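PDB 5XK2: diacylglycerol lipase, which probably hydrolyses the ester bonds of mono- and diacylglycerols, as a fungal class 3 lipase of the alpha/beta-hydrolase fold, here in a closed conformation. Local coordinates for residues 24-29 against 271-276; 68-73 against 89-94. All blocks are in the same frame, centred on the assembly; numbering follows the deposited sequence.

Interaction 1 (24-29 against 271-276); sequences YAAATY and YFIHAD
Tyr29 lays one face of its phenol ring against Asp276, whose CB sits 3.7 Å from the ring centroid and 12° off the ring normal, a CH-pi contact almost over the middle of the ring. The carboxylate beyond it stands nearly upright on the phenol, the two planes 79° apart. Asp276 CG is tucked between its own backbone N and carbonyl carbon (chi1 68°), which turns the charged end away from the helix while CB stays on the ring. Ala275 O reaches the same ring obliquely, 3.4 Å from Tyr29 CD2. This carbonyl also accepts a CA-H...O contact from Ala26, with Ala26 CA 3.3 Å from Ala275 O. A water bridges the two segments: it donates to Ala26 O at 2.8 Å and to Ala275 O at 2.7 Å, joining two acceptors that could not bond to each other directly. The methyl group of Ala26 turns to Ile273, with Ala26 CB 3.7 Å from Ile273 CD1, and Val22 lies against the same isoleucine. Behind the ring, Thr28 OG1 donates back to Ala25 O at 2.7 Å, in the plane of that carbonyl, tying the Thr28 side chain to the backbone one turn earlier. The phenol hydroxyl is hydrogen-bonded to His152 ND1, and the Tyr29 side chain also touches Ser153, the probable nucleophile on the GxSxG elbow. Asp276 OD2 probably bonds to Tyr92 OH and forms a salt bridge with Arg95 of the second subunit. The N-terminal helix and the C-terminal loop are thus joined by apolar contact, weak CH donors and one shared water, whereas the strong polar partners of Tyr29 and Asp276 lie beyond the contact, linking it to the probable active-site elbow and to the dimer interface.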
ATOM      1  N   TYR A  24     -16.246 -15.619   4.838  1.00  9.91           N
ATOM      2  CA  TYR A  24     -15.210 -16.168   5.708  1.00  8.40           C
ATOM      3  C   TYR A  24     -13.878 -15.464   5.486  1.00  9.53           C
ATOM      4  O   TYR A  24     -13.139 -15.220   6.435  1.00  9.66           O
ATOM      5  CB  TYR A  24     -15.050 -17.682   5.500  1.00  8.20           C
ATOM      6  CG  TYR A  24     -16.138 -18.490   6.161  1.00  9.93           C
ATOM      7  CD1 TYR A  24     -16.098 -18.755   7.529  1.00  9.29           C
ATOM      8  CD2 TYR A  24     -17.209 -18.989   5.420  1.00 10.81           C
ATOM      9  CE1 TYR A  24     -17.087 -19.492   8.139  1.00  9.13           C
ATOM     10  CE2 TYR A  24     -18.216 -19.727   6.023  1.00 10.32           C
ATOM     11  CZ  TYR A  24     -18.147 -19.981   7.381  1.00 11.48           C
ATOM     12  OH  TYR A  24     -19.126 -20.710   8.016  1.00 12.24           O
ATOM     13  N   ALA A  25     -13.563 -15.160   4.230  1.00 10.49           N
ATOM     14  CA  ALA A  25     -12.408 -14.328   3.939  1.00 10.27           C
ATOM     15  C   ALA A  25     -12.506 -12.986   4.649  1.00  9.82           C
ATOM     16  O   ALA A  25     -11.540 -12.517   5.240  1.00 13.29           O
ATOM     17  CB  ALA A  25     -12.279 -14.115   2.419  1.00 11.44           C
ATOM     18  N   ALA A  26     -13.694 -12.389   4.607  1.00  9.53           N
ATOM     19  CA  ALA A  26     -13.922 -11.105   5.271  1.00 10.35           C
ATOM     20  C   ALA A  26     -13.654 -11.215   6.771  1.00 11.44           C
ATOM     21  O   ALA A  26     -13.066 -10.323   7.382  1.00 12.09           O
ATOM     22  CB  ALA A  26     -15.355 -10.623   5.027  1.00 12.51           C
ATOM     23  N   ALA A  27     -14.077 -12.330   7.361  1.00  9.42           N
ATOM     24  CA  ALA A  27     -13.918 -12.535   8.786  1.00  8.80           C
ATOM     25  C   ALA A  27     -12.442 -12.607   9.228  1.00 10.00           C
ATOM     26  O   ALA A  27     -12.142 -12.304  10.381  1.00 11.56           O
ATOM     27  CB  ALA A  27     -14.669 -13.802   9.208  1.00 11.83           C
ATOM     28  N   THR A  28     -11.531 -12.979   8.312  1.00 10.55           N
ATOM     29  CA  THR A  28     -10.112 -13.078   8.678  1.00 11.45           C
ATOM     30  C   THR A  28      -9.464 -11.728   8.907  1.00 12.49           C
ATOM     31  O   THR A  28      -8.368 -11.666   9.446  1.00 12.97           O
ATOM     32  CB  THR A  28      -9.256 -13.799   7.613  1.00 11.87           C
ATOM     33  OG1 THR A  28      -9.194 -13.012   6.415  1.00 14.66           O
ATOM     34  CG2 THR A  28      -9.829 -15.169   7.322  1.00 14.36           C
ATOM     35  N   TYR A  29     -10.126 -10.649   8.484  1.00 10.86           N
ATOM     36  CA  TYR A  29      -9.595  -9.300   8.734  1.00 11.18           C
ATOM     37  C   TYR A  29      -9.953  -8.757  10.121  1.00 13.15           C
ATOM     38  O   TYR A  29      -9.351  -7.785  10.571  1.00 14.74           O
ATOM     39  CB  TYR A  29     -10.097  -8.320   7.687  1.00 11.00           C
ATOM     40  CG  TYR A  29      -9.472  -8.526   6.332  1.00 11.26           C
ATOM     41  CD1 TYR A  29      -8.241  -7.978   6.033  1.00 12.67           C
ATOM     42  CD2 TYR A  29     -10.123  -9.261   5.350  1.00 11.06           C
ATOM     43  CE1 TYR A  29      -7.659  -8.150   4.772  1.00 12.90           C
ATOM     44  CE2 TYR A  29      -9.559  -9.438   4.087  1.00 11.29           C
ATOM     45  CZ  TYR A  29      -8.332  -8.880   3.808  1.00 12.88           C
ATOM     46  OH  TYR A  29      -7.784  -9.059   2.557  1.00 15.44           O
ATOM     47  N   TYR A 271     -15.128  -7.721  -3.831  1.00  8.96           N
ATOM     48  CA  TYR A 271     -15.334  -9.048  -4.414  1.00  8.64           C
ATOM     49  C   TYR A 271     -16.624  -9.542  -3.799  1.00  9.07           C
ATOM     50  O   TYR A 271     -16.630 -10.159  -2.743  1.00 10.63           O
ATOM     51  CB  TYR A 271     -14.132  -9.962  -4.080  1.00  9.78           C
ATOM     52  CG  TYR A 271     -12.977  -9.781  -5.035  1.00 10.26           C
ATOM     53  CD1 TYR A 271     -12.180  -8.628  -5.002  1.00  8.49           C
ATOM     54  CD2 TYR A 271     -12.704 -10.741  -5.998  1.00  8.42           C
ATOM     55  CE1 TYR A 271     -11.124  -8.456  -5.914  1.00  7.85           C
ATOM     56  CE2 TYR A 271     -11.648 -10.584  -6.904  1.00  7.98           C
ATOM     57  CZ  TYR A 271     -10.876  -9.438  -6.862  1.00  6.46           C
ATOM     58  OH  TYR A 271      -9.848  -9.294  -7.766  1.00  8.01           O
ATOM     59  N   PHE A 272     -17.703  -9.285  -4.522  1.00 10.25           N
ATOM     60  CA  PHE A 272     -19.101  -9.446  -4.098  1.00 11.34           C
ATOM     61  C   PHE A 272     -19.509  -8.604  -2.907  1.00 17.10           C
ATOM     62  O   PHE A 272     -20.533  -7.937  -2.971  1.00 19.43           O
ATOM     63  CB  PHE A 272     -19.390 -10.904  -3.748  1.00 10.63           C
ATOM     64  CG  PHE A 272     -19.079 -11.847  -4.857  1.00 10.65           C
ATOM     65  CD1 PHE A 272     -19.930 -11.936  -5.957  1.00 11.51           C
ATOM     66  CD2 PHE A 272     -17.927 -12.622  -4.831  1.00 10.86           C
ATOM     67  CE1 PHE A 272     -19.640 -12.802  -7.027  1.00 10.15           C
ATOM     68  CE2 PHE A 272     -17.631 -13.487  -5.893  1.00 11.01           C
ATOM     69  CZ  PHE A 272     -18.487 -13.574  -6.986  1.00 11.78           C
ATOM     70  N   ILE A 273     -18.602  -8.452  -1.944  1.00 11.96           N
ATOM     71  CA  ILE A 273     -18.844  -7.687  -0.729  1.00 13.76           C
ATOM     72  C   ILE A 273     -17.633  -6.798  -0.548  1.00 15.46           C
ATOM     73  O   ILE A 273     -16.653  -6.945  -1.279  1.00 11.88           O
ATOM     74  CB  ILE A 273     -19.007  -8.589   0.535  1.00 17.19           C
ATOM     75  CG1 ILE A 273     -17.716  -9.363   0.808  1.00 13.43           C
ATOM     76  CG2 ILE A 273     -20.200  -9.529   0.390  1.00 25.26           C
ATOM     77  CD1 ILE A 273     -17.681 -10.128   2.172  1.00 19.18           C
ATOM     78  N   HIS A 274     -17.643  -5.957   0.483  1.00 11.51           N
ATOM     79  CA  HIS A 274     -16.458  -5.161   0.769  1.00 10.38           C
ATOM     80  C   HIS A 274     -15.581  -6.057   1.625  1.00 12.60           C
ATOM     81  O   HIS A 274     -15.756  -6.151   2.835  1.00 12.35           O
ATOM     82  CB  HIS A 274     -16.873  -3.877   1.510  1.00 11.68           C
ATOM     83  CG  HIS A 274     -15.768  -2.886   1.687  1.00 13.73           C
ATOM     84  ND1 HIS A 274     -15.963  -1.661   2.299  1.00 16.70           N
ATOM     85  CD2 HIS A 274     -14.466  -2.919   1.314  1.00 17.18           C
ATOM     86  CE1 HIS A 274     -14.820  -0.996   2.318  1.00 19.26           C
ATOM     87  NE2 HIS A 274     -13.898  -1.736   1.724  1.00 22.45           N
ATOM     88  N   ALA A 275     -14.582  -6.671   0.984  1.00 10.89           N
ATOM     89  CA  ALA A 275     -13.965  -7.868   1.551  1.00 11.27           C
ATOM     90  C   ALA A 275     -13.092  -7.592   2.761  1.00 12.40           C
ATOM     91  O   ALA A 275     -12.999  -8.416   3.666  1.00 13.92           O
ATOM     92  CB  ALA A 275     -13.139  -8.587   0.465  1.00 10.30           C
ATOM     93  N   ASP A 276     -12.392  -6.467   2.740  1.00 11.99           N
ATOM     94  CA  ASP A 276     -11.477  -6.130   3.825  1.00 11.67           C
ATOM     95  C   ASP A 276     -12.023  -5.090   4.811  1.00 13.40           C
ATOM     96  O   ASP A 276     -11.246  -4.472   5.543  1.00 17.18           O
ATOM     97  CB  ASP A 276     -10.137  -5.672   3.270  1.00 16.87           C
ATOM     98  CG  ASP A 276     -10.231  -4.348   2.552  1.00 26.03           C
ATOM     99  OD1 ASP A 276     -11.343  -3.975   2.128  1.00 19.25           O
ATOM    100  OD2 ASP A 276      -9.193  -3.668   2.431  1.00 33.71           O
TER
HETATM  101  O   HOH W   1     -13.384  -7.774   6.277  1.00 11.57           O

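Interaction 2 (68-73 against 89-94); sequences ITDTAG and RGSYSI
A chi1 of -160° carries the Asp70 carboxylate to the far side from its own backbone N and over to Ser91, whose OG donates to Asp70 OD2 at 2.8 Å on the anti side, 15° out of the carboxylate plane. Arg89 bends at chi2 and chi3, folding its guanidinium back over the neighbouring strand. There NH2 donates to Asp70 O at 2.9 Å; the oxygen lies at the edge of the guanidinium, yet the donor stands above the carbonyl plane and the bond is bent. The same NH2 makes a long salt bridge of 3.4 Å to Asp70 OD1, the carboxylate and guanidinium planes being 57° apart. Arg89 NE donates to Gly90 O; together with the NH2 bond, this holds the guanidinium in its orientation, and Ala72 CB covers part of one face, 3.5 Å from Arg89 NH1. Beneath this lies the antiparallel hydrogen-bonded pair of Ala72 and Arg89, where strands 71-78 and 83-89 run side by side in the central sheet of the alpha/beta-hydrolase fold: Ala72 N bonds to Arg89 O and Arg89 N to Ala72 O, at 2.9 and 2.7 Å. Past the last strand residue a water accepts from Tyr92 N at 3.0 Å, though its very short approach to Asp70 OD2 is doubtful, while Ser93 caps helix 94-98 through Asn96 N. Tyr92 carries a cation-pi contact with Arg95 of the second subunit.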
ATOM      1  N   ILE A  68       7.189 -12.848  11.707  1.00 33.90           N
ATOM      2  CA  ILE A  68       7.881 -13.046  10.450  1.00 38.81           C
ATOM      3  C   ILE A  68       6.953 -12.836   9.235  1.00 33.11           C
ATOM      4  O   ILE A  68       7.230 -11.986   8.398  1.00 34.11           O
ATOM      5  CB  ILE A  68       8.568 -14.441  10.417  1.00 39.21           C
ATOM      6  CG1 ILE A  68       8.868 -14.883   8.988  1.00 41.06           C
ATOM      7  CG2 ILE A  68       7.754 -15.485  11.146  1.00 44.36           C
ATOM      8  CD1 ILE A  68       9.566 -16.225   8.915  1.00 45.46           C
ATOM      9  N   THR A  69       5.876 -13.611   9.120  1.00 26.97           N
ATOM     10  CA  THR A  69       5.069 -13.578   7.893  1.00 23.30           C
ATOM     11  C   THR A  69       3.847 -12.662   7.849  1.00 23.73           C
ATOM     12  O   THR A  69       3.276 -12.489   6.784  1.00 26.64           O
ATOM     13  CB  THR A  69       4.566 -14.990   7.534  1.00 27.69           C
ATOM     14  OG1 THR A  69       3.653 -15.436   8.539  1.00 27.50           O
ATOM     15  CG2 THR A  69       5.732 -15.967   7.431  1.00 30.38           C
ATOM     16  N   ASP A  70       3.438 -12.085   8.978  1.00 21.14           N
ATOM     17  CA  ASP A  70       2.263 -11.202   9.005  1.00 16.83           C
ATOM     18  C   ASP A  70       1.013 -11.904   8.449  1.00 19.43           C
ATOM     19  O   ASP A  70       0.233 -11.310   7.690  1.00 23.03           O
ATOM     20  CB  ASP A  70       2.545  -9.903   8.229  1.00 25.91           C
ATOM     21  CG  ASP A  70       1.607  -8.774   8.606  1.00 35.72           C
ATOM     22  OD1 ASP A  70       1.045  -8.794   9.723  1.00 38.25           O
ATOM     23  OD2 ASP A  70       1.437  -7.856   7.777  1.00 42.33           O
ATOM     24  N   THR A  71       0.856 -13.165   8.849  1.00 17.76           N
ATOM     25  CA  THR A  71      -0.254 -14.044   8.468  1.00 16.48           C
ATOM     26  C   THR A  71      -1.181 -14.267   9.653  1.00 16.04           C
ATOM     27  O   THR A  71      -0.718 -14.405  10.785  1.00 17.83           O
ATOM     28  CB  THR A  71       0.256 -15.428   8.011  1.00 23.18           C
ATOM     29  OG1 THR A  71       1.160 -15.266   6.915  1.00 31.13           O
ATOM     30  CG2 THR A  71      -0.907 -16.332   7.585  1.00 20.99           C
ATOM     31  N   ALA A  72      -2.480 -14.330   9.403  1.00 13.48           N
ATOM     32  CA  ALA A  72      -3.435 -14.621  10.474  1.00 12.06           C
ATOM     33  C   ALA A  72      -4.595 -15.415   9.902  1.00 13.57           C
ATOM     34  O   ALA A  72      -4.706 -15.557   8.685  1.00 14.14           O
ATOM     35  CB  ALA A  72      -3.931 -13.329  11.132  1.00 15.68           C
ATOM     36  N   GLY A  73      -5.437 -15.971  10.762  1.00 11.97           N
ATOM     37  CA  GLY A  73      -6.608 -16.673  10.269  1.00 11.15           C
ATOM     38  C   GLY A  73      -7.175 -17.615  11.308  1.00  9.46           C
ATOM     39  O   GLY A  73      -6.904 -17.484  12.496  1.00 11.03           O
ATOM     40  N   ARG A  89      -5.706 -14.680   6.303  1.00 10.00           N
ATOM     41  CA  ARG A  89      -5.437 -13.279   6.021  1.00 11.80           C
ATOM     42  C   ARG A  89      -3.938 -13.160   5.809  1.00 11.63           C
ATOM     43  O   ARG A  89      -3.147 -13.624   6.644  1.00 13.81           O
ATOM     44  CB  ARG A  89      -5.868 -12.373   7.182  1.00 12.43           C
ATOM     45  CG  ARG A  89      -5.897 -10.898   6.819  1.00 14.70           C
ATOM     46  CD  ARG A  89      -5.407 -10.035   7.982  1.00 16.06           C
ATOM     47  NE  ARG A  89      -3.959 -10.209   8.111  1.00 16.70           N
ATOM     48  CZ  ARG A  89      -3.282 -10.137   9.248  1.00 22.72           C
ATOM     49  NH1 ARG A  89      -3.911  -9.873  10.392  1.00 22.85           N
ATOM     50  NH2 ARG A  89      -1.969 -10.332   9.240  1.00 23.59           N
ATOM     51  N   GLY A  90      -3.540 -12.549   4.702  1.00 11.25           N
ATOM     52  CA  GLY A  90      -2.129 -12.301   4.485  1.00 13.41           C
ATOM     53  C   GLY A  90      -1.763 -10.912   4.980  1.00 16.85           C
ATOM     54  O   GLY A  90      -2.519 -10.267   5.708  1.00 16.31           O
ATOM     55  N   SER A  91      -0.591 -10.445   4.579  1.00 15.17           N
ATOM     56  CA  SER A  91      -0.141  -9.127   4.968  1.00 17.30           C
ATOM     57  C   SER A  91      -1.036  -8.041   4.369  1.00 18.30           C
ATOM     58  O   SER A  91      -1.425  -8.102   3.184  1.00 18.29           O
ATOM     59  CB  SER A  91       1.308  -8.916   4.524  1.00 25.20           C
ATOM     60  OG  SER A  91       1.780  -7.667   4.984  1.00 30.80           O
ATOM     61  N   TYR A  92      -1.373  -7.052   5.187  1.00 20.15           N
ATOM     62  CA  TYR A  92      -2.222  -5.967   4.717  1.00 25.11           C
ATOM     63  C   TYR A  92      -1.429  -4.909   3.970  1.00 25.74           C
ATOM     64  O   TYR A  92      -1.992  -4.163   3.150  1.00 24.75           O
ATOM     65  CB  TYR A  92      -2.967  -5.315   5.879  1.00 24.98           C
ATOM     66  CG  TYR A  92      -4.120  -4.452   5.428  1.00 24.04           C
ATOM     67  CD1 TYR A  92      -5.310  -5.029   4.980  1.00 26.36           C
ATOM     68  CD2 TYR A  92      -4.030  -3.066   5.457  1.00 26.82           C
ATOM     69  CE1 TYR A  92      -6.374  -4.243   4.565  1.00 31.35           C
ATOM     70  CE2 TYR A  92      -5.085  -2.277   5.045  1.00 33.91           C
ATOM     71  CZ  TYR A  92      -6.255  -2.869   4.602  1.00 35.85           C
ATOM     72  OH  TYR A  92      -7.308  -2.084   4.195  1.00 43.68           O
ATOM     73  N   SER A  93      -0.119  -4.856   4.193  1.00 21.12           N
ATOM     74  CA  SER A  93       0.620  -3.786   3.542  1.00 22.85           C
ATOM     75  C   SER A  93       1.047  -4.233   2.157  1.00 20.75           C
ATOM     76  O   SER A  93       1.992  -5.008   1.990  1.00 23.93           O
ATOM     77  CB  SER A  93       1.854  -3.388   4.360  1.00 27.92           C
ATOM     78  OG  SER A  93       2.652  -2.463   3.635  1.00 24.70           O
ATOM     79  N   ILE A  94       0.368  -3.684   1.157  1.00 21.80           N
ATOM     80  CA  ILE A  94       0.684  -3.974  -0.234  1.00 27.39           C
ATOM     81  C   ILE A  94       2.025  -3.360  -0.591  1.00 21.57           C
ATOM     82  O   ILE A  94       2.821  -3.966  -1.310  1.00 24.91           O
ATOM     83  CB  ILE A  94      -0.395  -3.434  -1.187  1.00 42.37           C
ATOM     84  CG1 ILE A  94      -1.736  -4.116  -0.909  1.00 47.97           C
ATOM     85  CG2 ILE A  94       0.020  -3.650  -2.639  1.00 42.66           C
ATOM     86  CD1 ILE A  94      -1.758  -5.604  -1.249  1.00 31.63           C
TER
HETATM   87  O   HOH W   2      -0.819  -6.743   8.089  1.00 38.80           O

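From the N terminus, helix 14-27 delivers 24-29, whose partner, 271-276, comes only near the end of the chain; interaction 1 thus closes a loop of 241 residues that includes every strand of the central sheet. Interaction 2 falls wholly within it, closing the short hairpin of strands 71-78 and 83-89, with 15 residues between its segments. The two centres are about 14 Å apart, yet the contacts touch: Tyr29 packs on Arg89 and Tyr92. Together they tie the N-terminal helix and the C-terminal loop to the end of strand 83-89.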